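PDB 3L23: sugar phosphate isomerase/epimerase from Parabacteroides distasonis, which binds a magnesium ion in a xylose isomerase-like TIM barrel and is probably an isomerase, perhaps of sugar phosphates. Local coordinates for residues 98-111 with 141-153. Sequence-based numbering, arbitrary orientation.
Sequences YSKEVTPKIMEYWK and LVCDIFNQASDVI. With EDO (1,2-ethanediol), chain G.
M107, W110 and Y98 pack against I145, A149, V152 and I153 where two successive outer helices of the TIM barrel lie side by side. The contact is apolar, and no hydrogen bond crosses it. The helix segments run in roughly the same direction, inclined at 35°, with axes 8.9 Å apart at closest approach. M107, a selenomethionine, is a knob in the hole formed by I145, Q148, A149 and V152. The M107 chain bends at chi2 (-56°) and chi3, which brings M107 CE to 3.4 Å from I145 O. M107 SE sits 3.8 Å from V152 CG2. The extended Q148 chain lies alongside M107, and its CG and amide lie against M107 CG and SE.

W110 lays one face of its indole on the second helix. A149 CB makes a CH-pi contact 3.8 Å from the centroid of the W110 five-membered ring. I153 CD1 meets the six-membered ring off-centre. Y109 CD2 lies over the opposite face.

At the other end, I145 CD1 packs 3.6 Å from Y98 CD2 and also touches T103 OG1. T103 OG1 donates a hydrogen bond to S99 O (2.9 Å), spanning the type I turn from K100 to T103. S99 OG in turn accepts from V102 N, an ST motif. I106 CD1 covers the centre of one Y98 ring face.

Deeper in, W110 rests on L125 and Q127 of strand 124-127, and Y98 OH is hydrogen-bonded to Q127. A149 and I153 touch F162, which also stacks with F146. The helix pair therefore lies over the parallel strands 124-127 and 162-165, the second of which carries the magnesium ligand H165.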
loop_
_atom_site.group_PDB
_atom_site.type_symbol
_atom_site.label_atom_id
_atom_site.label_comp_id
_atom_site.label_asym_id
_atom_site.label_seq_id
_atom_site.Cartn_x
_atom_site.Cartn_y
_atom_site.Cartn_z
ATOM N N TYR A 98 3.544 17.105 -9.116
ATOM C CA TYR A 98 3.504 17.864 -7.893
ATOM C C TYR A 98 4.174 19.196 -8.201
ATOM O O TYR A 98 5.058 19.315 -9.071
ATOM C CB TYR A 98 4.155 17.083 -6.750
ATOM C CG TYR A 98 3.305 15.994 -6.143
ATOM C CD1 TYR A 98 2.201 15.442 -6.827
ATOM C CD2 TYR A 98 3.613 15.486 -4.881
ATOM C CE1 TYR A 98 1.456 14.414 -6.246
ATOM C CE2 TYR A 98 2.879 14.491 -4.304
ATOM C CZ TYR A 98 1.792 13.958 -4.990
ATOM O OH TYR A 98 1.041 12.968 -4.446
ATOM N N SER A 99 3.694 20.230 -7.553
ATOM C CA SER A 99 4.236 21.550 -7.721
ATOM C C SER A 99 3.818 22.350 -6.523
ATOM O O SER A 99 2.942 21.934 -5.782
ATOM C CB SER A 99 3.683 22.254 -8.972
ATOM O OG SER A 99 2.272 22.447 -8.850
ATOM N N LYS A 100 4.432 23.512 -6.354
ATOM C CA LYS A 100 4.054 24.384 -5.257
ATOM C C LYS A 100 2.605 24.810 -5.466
ATOM O O LYS A 100 1.813 24.826 -4.521
ATOM C CB LYS A 100 5.023 25.572 -5.150
ATOM C CG LYS A 100 6.418 25.094 -4.690
ATOM C CD LYS A 100 7.420 26.215 -4.411
ATOM C CE LYS A 100 7.943 26.815 -5.667
ATOM N NZ LYS A 100 8.936 27.896 -5.443
ATOM N N GLU A 101 2.252 25.102 -6.716
ATOM C CA GLU A 101 0.903 25.528 -7.082
ATOM C C GLU A 101 -0.231 24.563 -6.725
ATOM O O GLU A 101 -1.295 25.036 -6.312
ATOM C CB GLU A 101 0.823 25.823 -8.584
ATOM C CG GLU A 101 1.597 27.061 -9.019
ATOM N N VAL A 102 -0.035 23.241 -6.892
ATOM C CA VAL A 102 -1.070 22.243 -6.606
ATOM C C VAL A 102 -1.047 21.770 -5.162
ATOM O O VAL A 102 -1.921 21.001 -4.763
ATOM C CB VAL A 102 -0.948 20.968 -7.518
ATOM C CG1 VAL A 102 0.142 20.029 -7.030
ATOM C CG2 VAL A 102 -2.290 20.153 -7.597
ATOM N N THR A 103 -0.068 22.221 -4.369
ATOM C CA THR A 103 0.058 21.743 -3.003
ATOM C C THR A 103 -1.214 22.009 -2.156
ATOM O O THR A 103 -1.654 21.123 -1.461
ATOM C CB THR A 103 1.341 22.249 -2.316
ATOM O OG1 THR A 103 2.469 21.665 -2.979
ATOM C CG2 THR A 103 1.379 21.819 -0.838
ATOM N N PRO A 104 -1.797 23.205 -2.234
ATOM C CA PRO A 104 -3.044 23.401 -1.478
ATOM C C PRO A 104 -4.142 22.391 -1.790
ATOM O O PRO A 104 -4.773 21.903 -0.869
ATOM C CB PRO A 104 -3.454 24.825 -1.863
ATOM C CG PRO A 104 -2.179 25.502 -2.215
ATOM C CD PRO A 104 -1.359 24.451 -2.888
ATOM N N LYS A 105 -4.317 22.043 -3.066
ATOM C CA LYS A 105 -5.274 21.040 -3.517
ATOM C C LYS A 105 -4.913 19.680 -2.953
ATOM O O LYS A 105 -5.773 18.899 -2.506
ATOM C CB LYS A 105 -5.262 21.023 -5.042
ATOM C CG LYS A 105 -6.474 20.494 -5.730
ATOM C CD LYS A 105 -6.787 21.421 -6.932
ATOM N N ILE A 106 -3.625 19.348 -2.992
ATOM C CA ILE A 106 -3.201 18.105 -2.368
ATOM C C ILE A 106 -3.543 18.077 -0.859
ATOM O O ILE A 106 -4.044 17.064 -0.356
ATOM C CB ILE A 106 -1.684 17.858 -2.575
ATOM C CG1 ILE A 106 -1.385 17.651 -4.076
ATOM C CG2 ILE A 106 -1.189 16.663 -1.754
ATOM C CD1 ILE A 106 0.122 17.552 -4.391
HETATM N N MSE A 107 -3.293 19.174 -0.150
HETATM C CA MSE A 107 -3.569 19.214 1.288
HETATM C C MSE A 107 -5.086 19.170 1.572
HETATM O O MSE A 107 -5.507 18.589 2.576
HETATM C CB MSE A 107 -2.888 20.412 1.956
HETATM C CG MSE A 107 -1.349 20.353 1.837
HETATM SE SE MSE A 107 -0.569 18.780 2.518
HETATM C CE MSE A 107 0.920 18.668 1.170
ATOM N N GLU A 108 -5.884 19.755 0.686
ATOM C CA GLU A 108 -7.349 19.677 0.769
ATOM C C GLU A 108 -7.836 18.229 0.654
ATOM O O GLU A 108 -8.743 17.795 1.379
ATOM C CB GLU A 108 -7.957 20.574 -0.317
ATOM C CG GLU A 108 -9.477 20.501 -0.493
ATOM C CD GLU A 108 -10.016 21.525 -1.504
ATOM O OE1 GLU A 108 -9.285 22.453 -1.912
ATOM O OE2 GLU A 108 -11.200 21.407 -1.882
ATOM N N TYR A 109 -7.227 17.476 -0.260
ATOM C CA TYR A 109 -7.519 16.070 -0.407
ATOM C C TYR A 109 -7.185 15.329 0.866
ATOM O O TYR A 109 -7.989 14.539 1.352
ATOM C CB TYR A 109 -6.707 15.442 -1.550
ATOM C CG TYR A 109 -6.947 13.971 -1.655
ATOM C CD1 TYR A 109 -8.017 13.473 -2.389
ATOM C CD2 TYR A 109 -6.139 13.076 -0.992
ATOM C CE1 TYR A 109 -8.282 12.140 -2.436
ATOM C CE2 TYR A 109 -6.395 11.766 -1.055
ATOM C CZ TYR A 109 -7.444 11.294 -1.792
ATOM O OH TYR A 109 -7.671 9.926 -1.780
ATOM N N TRP A 110 -5.992 15.552 1.400
ATOM C CA TRP A 110 -5.577 14.799 2.581
ATOM C C TRP A 110 -6.474 15.113 3.793
ATOM O O TRP A 110 -6.820 14.206 4.545
ATOM C CB TRP A 110 -4.086 15.009 2.913
ATOM C CG TRP A 110 -3.216 14.236 1.972
ATOM C CD1 TRP A 110 -2.303 14.731 1.128
ATOM C CD2 TRP A 110 -3.222 12.807 1.780
ATOM N NE1 TRP A 110 -1.725 13.727 0.396
ATOM C CE2 TRP A 110 -2.269 12.523 0.780
ATOM C CE3 TRP A 110 -3.940 11.750 2.360
ATOM C CZ2 TRP A 110 -1.998 11.223 0.366
ATOM C CZ3 TRP A 110 -3.700 10.476 1.939
ATOM C CH2 TRP A 110 -2.730 10.217 0.944
ATOM N N LYS A 111 -6.836 16.373 3.972
ATOM C CA LYS A 111 -7.717 16.745 5.091
ATOM C C LYS A 111 -9.057 15.976 5.036
ATOM O O LYS A 111 -9.435 15.319 6.007
ATOM C CB LYS A 111 -7.972 18.252 5.135
ATOM C CG LYS A 111 -8.883 18.647 6.296
ATOM C CD LYS A 111 -8.866 20.114 6.566
ATOM C CE LYS A 111 -9.810 20.487 7.752
ATOM N NZ LYS A 111 -9.934 21.918 7.825
ATOM N N LEU A 141 10.855 17.966 -3.623
ATOM C CA LEU A 141 9.541 18.579 -3.468
ATOM C C LEU A 141 8.490 17.554 -3.110
ATOM O O LEU A 141 7.650 17.810 -2.241
ATOM C CB LEU A 141 9.140 19.363 -4.748
ATOM C CG LEU A 141 7.805 20.114 -4.665
ATOM C CD1 LEU A 141 7.812 21.187 -3.552
ATOM C CD2 LEU A 141 7.480 20.764 -5.972
ATOM N N VAL A 142 8.554 16.366 -3.710
ATOM C CA VAL A 142 7.612 15.321 -3.351
ATOM C C VAL A 142 7.779 14.954 -1.871
ATOM O O VAL A 142 6.778 14.830 -1.106
ATOM C CB VAL A 142 7.751 14.087 -4.265
ATOM C CG1 VAL A 142 7.094 12.885 -3.593
ATOM C CG2 VAL A 142 7.186 14.370 -5.675
ATOM N N CYS A 143 9.020 14.814 -1.426
ATOM C CA CYS A 143 9.259 14.529 -0.005
ATOM C C CYS A 143 8.692 15.601 0.948
ATOM O O CYS A 143 8.083 15.276 1.964
ATOM C CB CYS A 143 10.735 14.345 0.277
ATOM S SG CYS A 143 11.413 12.883 -0.520
ATOM N N ASP A 144 8.871 16.869 0.610
ATOM C CA ASP A 144 8.333 17.940 1.416
ATOM C C ASP A 144 6.807 17.855 1.479
ATOM O O ASP A 144 6.207 18.121 2.525
ATOM C CB ASP A 144 8.721 19.282 0.804
ATOM C CG ASP A 144 10.197 19.570 0.896
ATOM O OD1 ASP A 144 10.851 19.022 1.807
ATOM O OD2 ASP A 144 10.688 20.412 0.104
ATOM N N ILE A 145 6.184 17.497 0.354
ATOM C CA ILE A 145 4.737 17.379 0.280
ATOM C C ILE A 145 4.290 16.195 1.171
ATOM O O ILE A 145 3.293 16.304 1.899
ATOM C CB ILE A 145 4.242 17.306 -1.227
ATOM C CG1 ILE A 145 4.385 18.687 -1.870
ATOM C CG2 ILE A 145 2.815 16.749 -1.361
ATOM C CD1 ILE A 145 4.331 18.709 -3.430
ATOM N N PHE A 146 5.005 15.085 1.136
ATOM C CA PHE A 146 4.670 13.944 1.992
ATOM C C PHE A 146 4.757 14.331 3.483
ATOM O O PHE A 146 3.898 13.948 4.307
ATOM C CB PHE A 146 5.605 12.769 1.728
ATOM C CG PHE A 146 5.399 12.046 0.372
ATOM C CD1 PHE A 146 4.334 12.321 -0.477
ATOM C CD2 PHE A 146 6.270 11.025 0.021
ATOM C CE1 PHE A 146 4.194 11.627 -1.702
ATOM C CE2 PHE A 146 6.118 10.319 -1.175
ATOM C CZ PHE A 146 5.083 10.619 -2.016
ATOM N N ASN A 147 5.812 15.075 3.836
ATOM C CA ASN A 147 5.995 15.520 5.226
ATOM C C ASN A 147 4.797 16.389 5.647
ATOM O O ASN A 147 4.253 16.222 6.731
ATOM C CB ASN A 147 7.284 16.328 5.421
ATOM C CG ASN A 147 8.532 15.478 5.446
ATOM O OD1 ASN A 147 8.492 14.281 5.754
ATOM N ND2 ASN A 147 9.661 16.099 5.156
ATOM N N GLN A 148 4.377 17.303 4.776
ATOM C CA GLN A 148 3.256 18.193 5.112
ATOM C C GLN A 148 1.943 17.408 5.136
ATOM O O GLN A 148 1.079 17.697 5.967
ATOM C CB GLN A 148 3.131 19.351 4.140
ATOM C CG GLN A 148 2.097 20.350 4.638
ATOM C CD GLN A 148 1.932 21.583 3.758
ATOM O OE1 GLN A 148 2.533 21.689 2.684
ATOM N NE2 GLN A 148 1.098 22.505 4.211
ATOM N N ALA A 149 1.774 16.435 4.234
ATOM C CA ALA A 149 0.572 15.567 4.229
ATOM C C ALA A 149 0.419 14.880 5.569
ATOM O O ALA A 149 -0.680 14.788 6.101
ATOM C CB ALA A 149 0.614 14.512 3.083
ATOM N N SER A 150 1.533 14.404 6.127
ATOM C CA SER A 150 1.509 13.735 7.418
ATOM C C SER A 150 0.952 14.641 8.500
ATOM O O SER A 150 0.137 14.193 9.318
ATOM C CB SER A 150 2.912 13.260 7.779
ATOM O OG SER A 150 2.943 12.801 9.107
ATOM N N ASP A 151 1.372 15.918 8.501
ATOM C CA ASP A 151 0.871 16.897 9.466
ATOM C C ASP A 151 -0.645 17.051 9.347
ATOM O O ASP A 151 -1.360 17.105 10.356
ATOM C CB ASP A 151 1.508 18.282 9.274
ATOM C CG ASP A 151 2.996 18.327 9.586
ATOM O OD1 ASP A 151 3.560 17.408 10.192
ATOM O OD2 ASP A 151 3.608 19.368 9.238
ATOM N N VAL A 152 -1.135 17.129 8.106
ATOM C CA VAL A 152 -2.574 17.219 7.846
ATOM C C VAL A 152 -3.331 15.967 8.336
ATOM O O VAL A 152 -4.372 16.077 8.960
ATOM C CB VAL A 152 -2.843 17.445 6.345
ATOM C CG1 VAL A 152 -4.328 17.315 6.029
ATOM C CG2 VAL A 152 -2.297 18.802 5.936
ATOM N N ILE A 153 -2.776 14.807 8.058
ATOM C CA ILE A 153 -3.372 13.502 8.421
ATOM C C ILE A 153 -3.443 13.318 9.941
ATOM O O ILE A 153 -4.480 12.920 10.482
ATOM C CB ILE A 153 -2.584 12.356 7.772
ATOM C CG1 ILE A 153 -2.746 12.422 6.226
ATOM C CG2 ILE A 153 -3.038 11.005 8.271
ATOM C CD1 ILE A 153 -1.732 11.555 5.438
HETATM C C1 EDO G . 6.186 19.749 7.469
HETATM O O1 EDO G . 5.959 20.195 8.809
HETATM C C2 EDO G . 7.664 19.475 7.298
HETATM O O2 EDO G . 8.129 18.564 8.299
#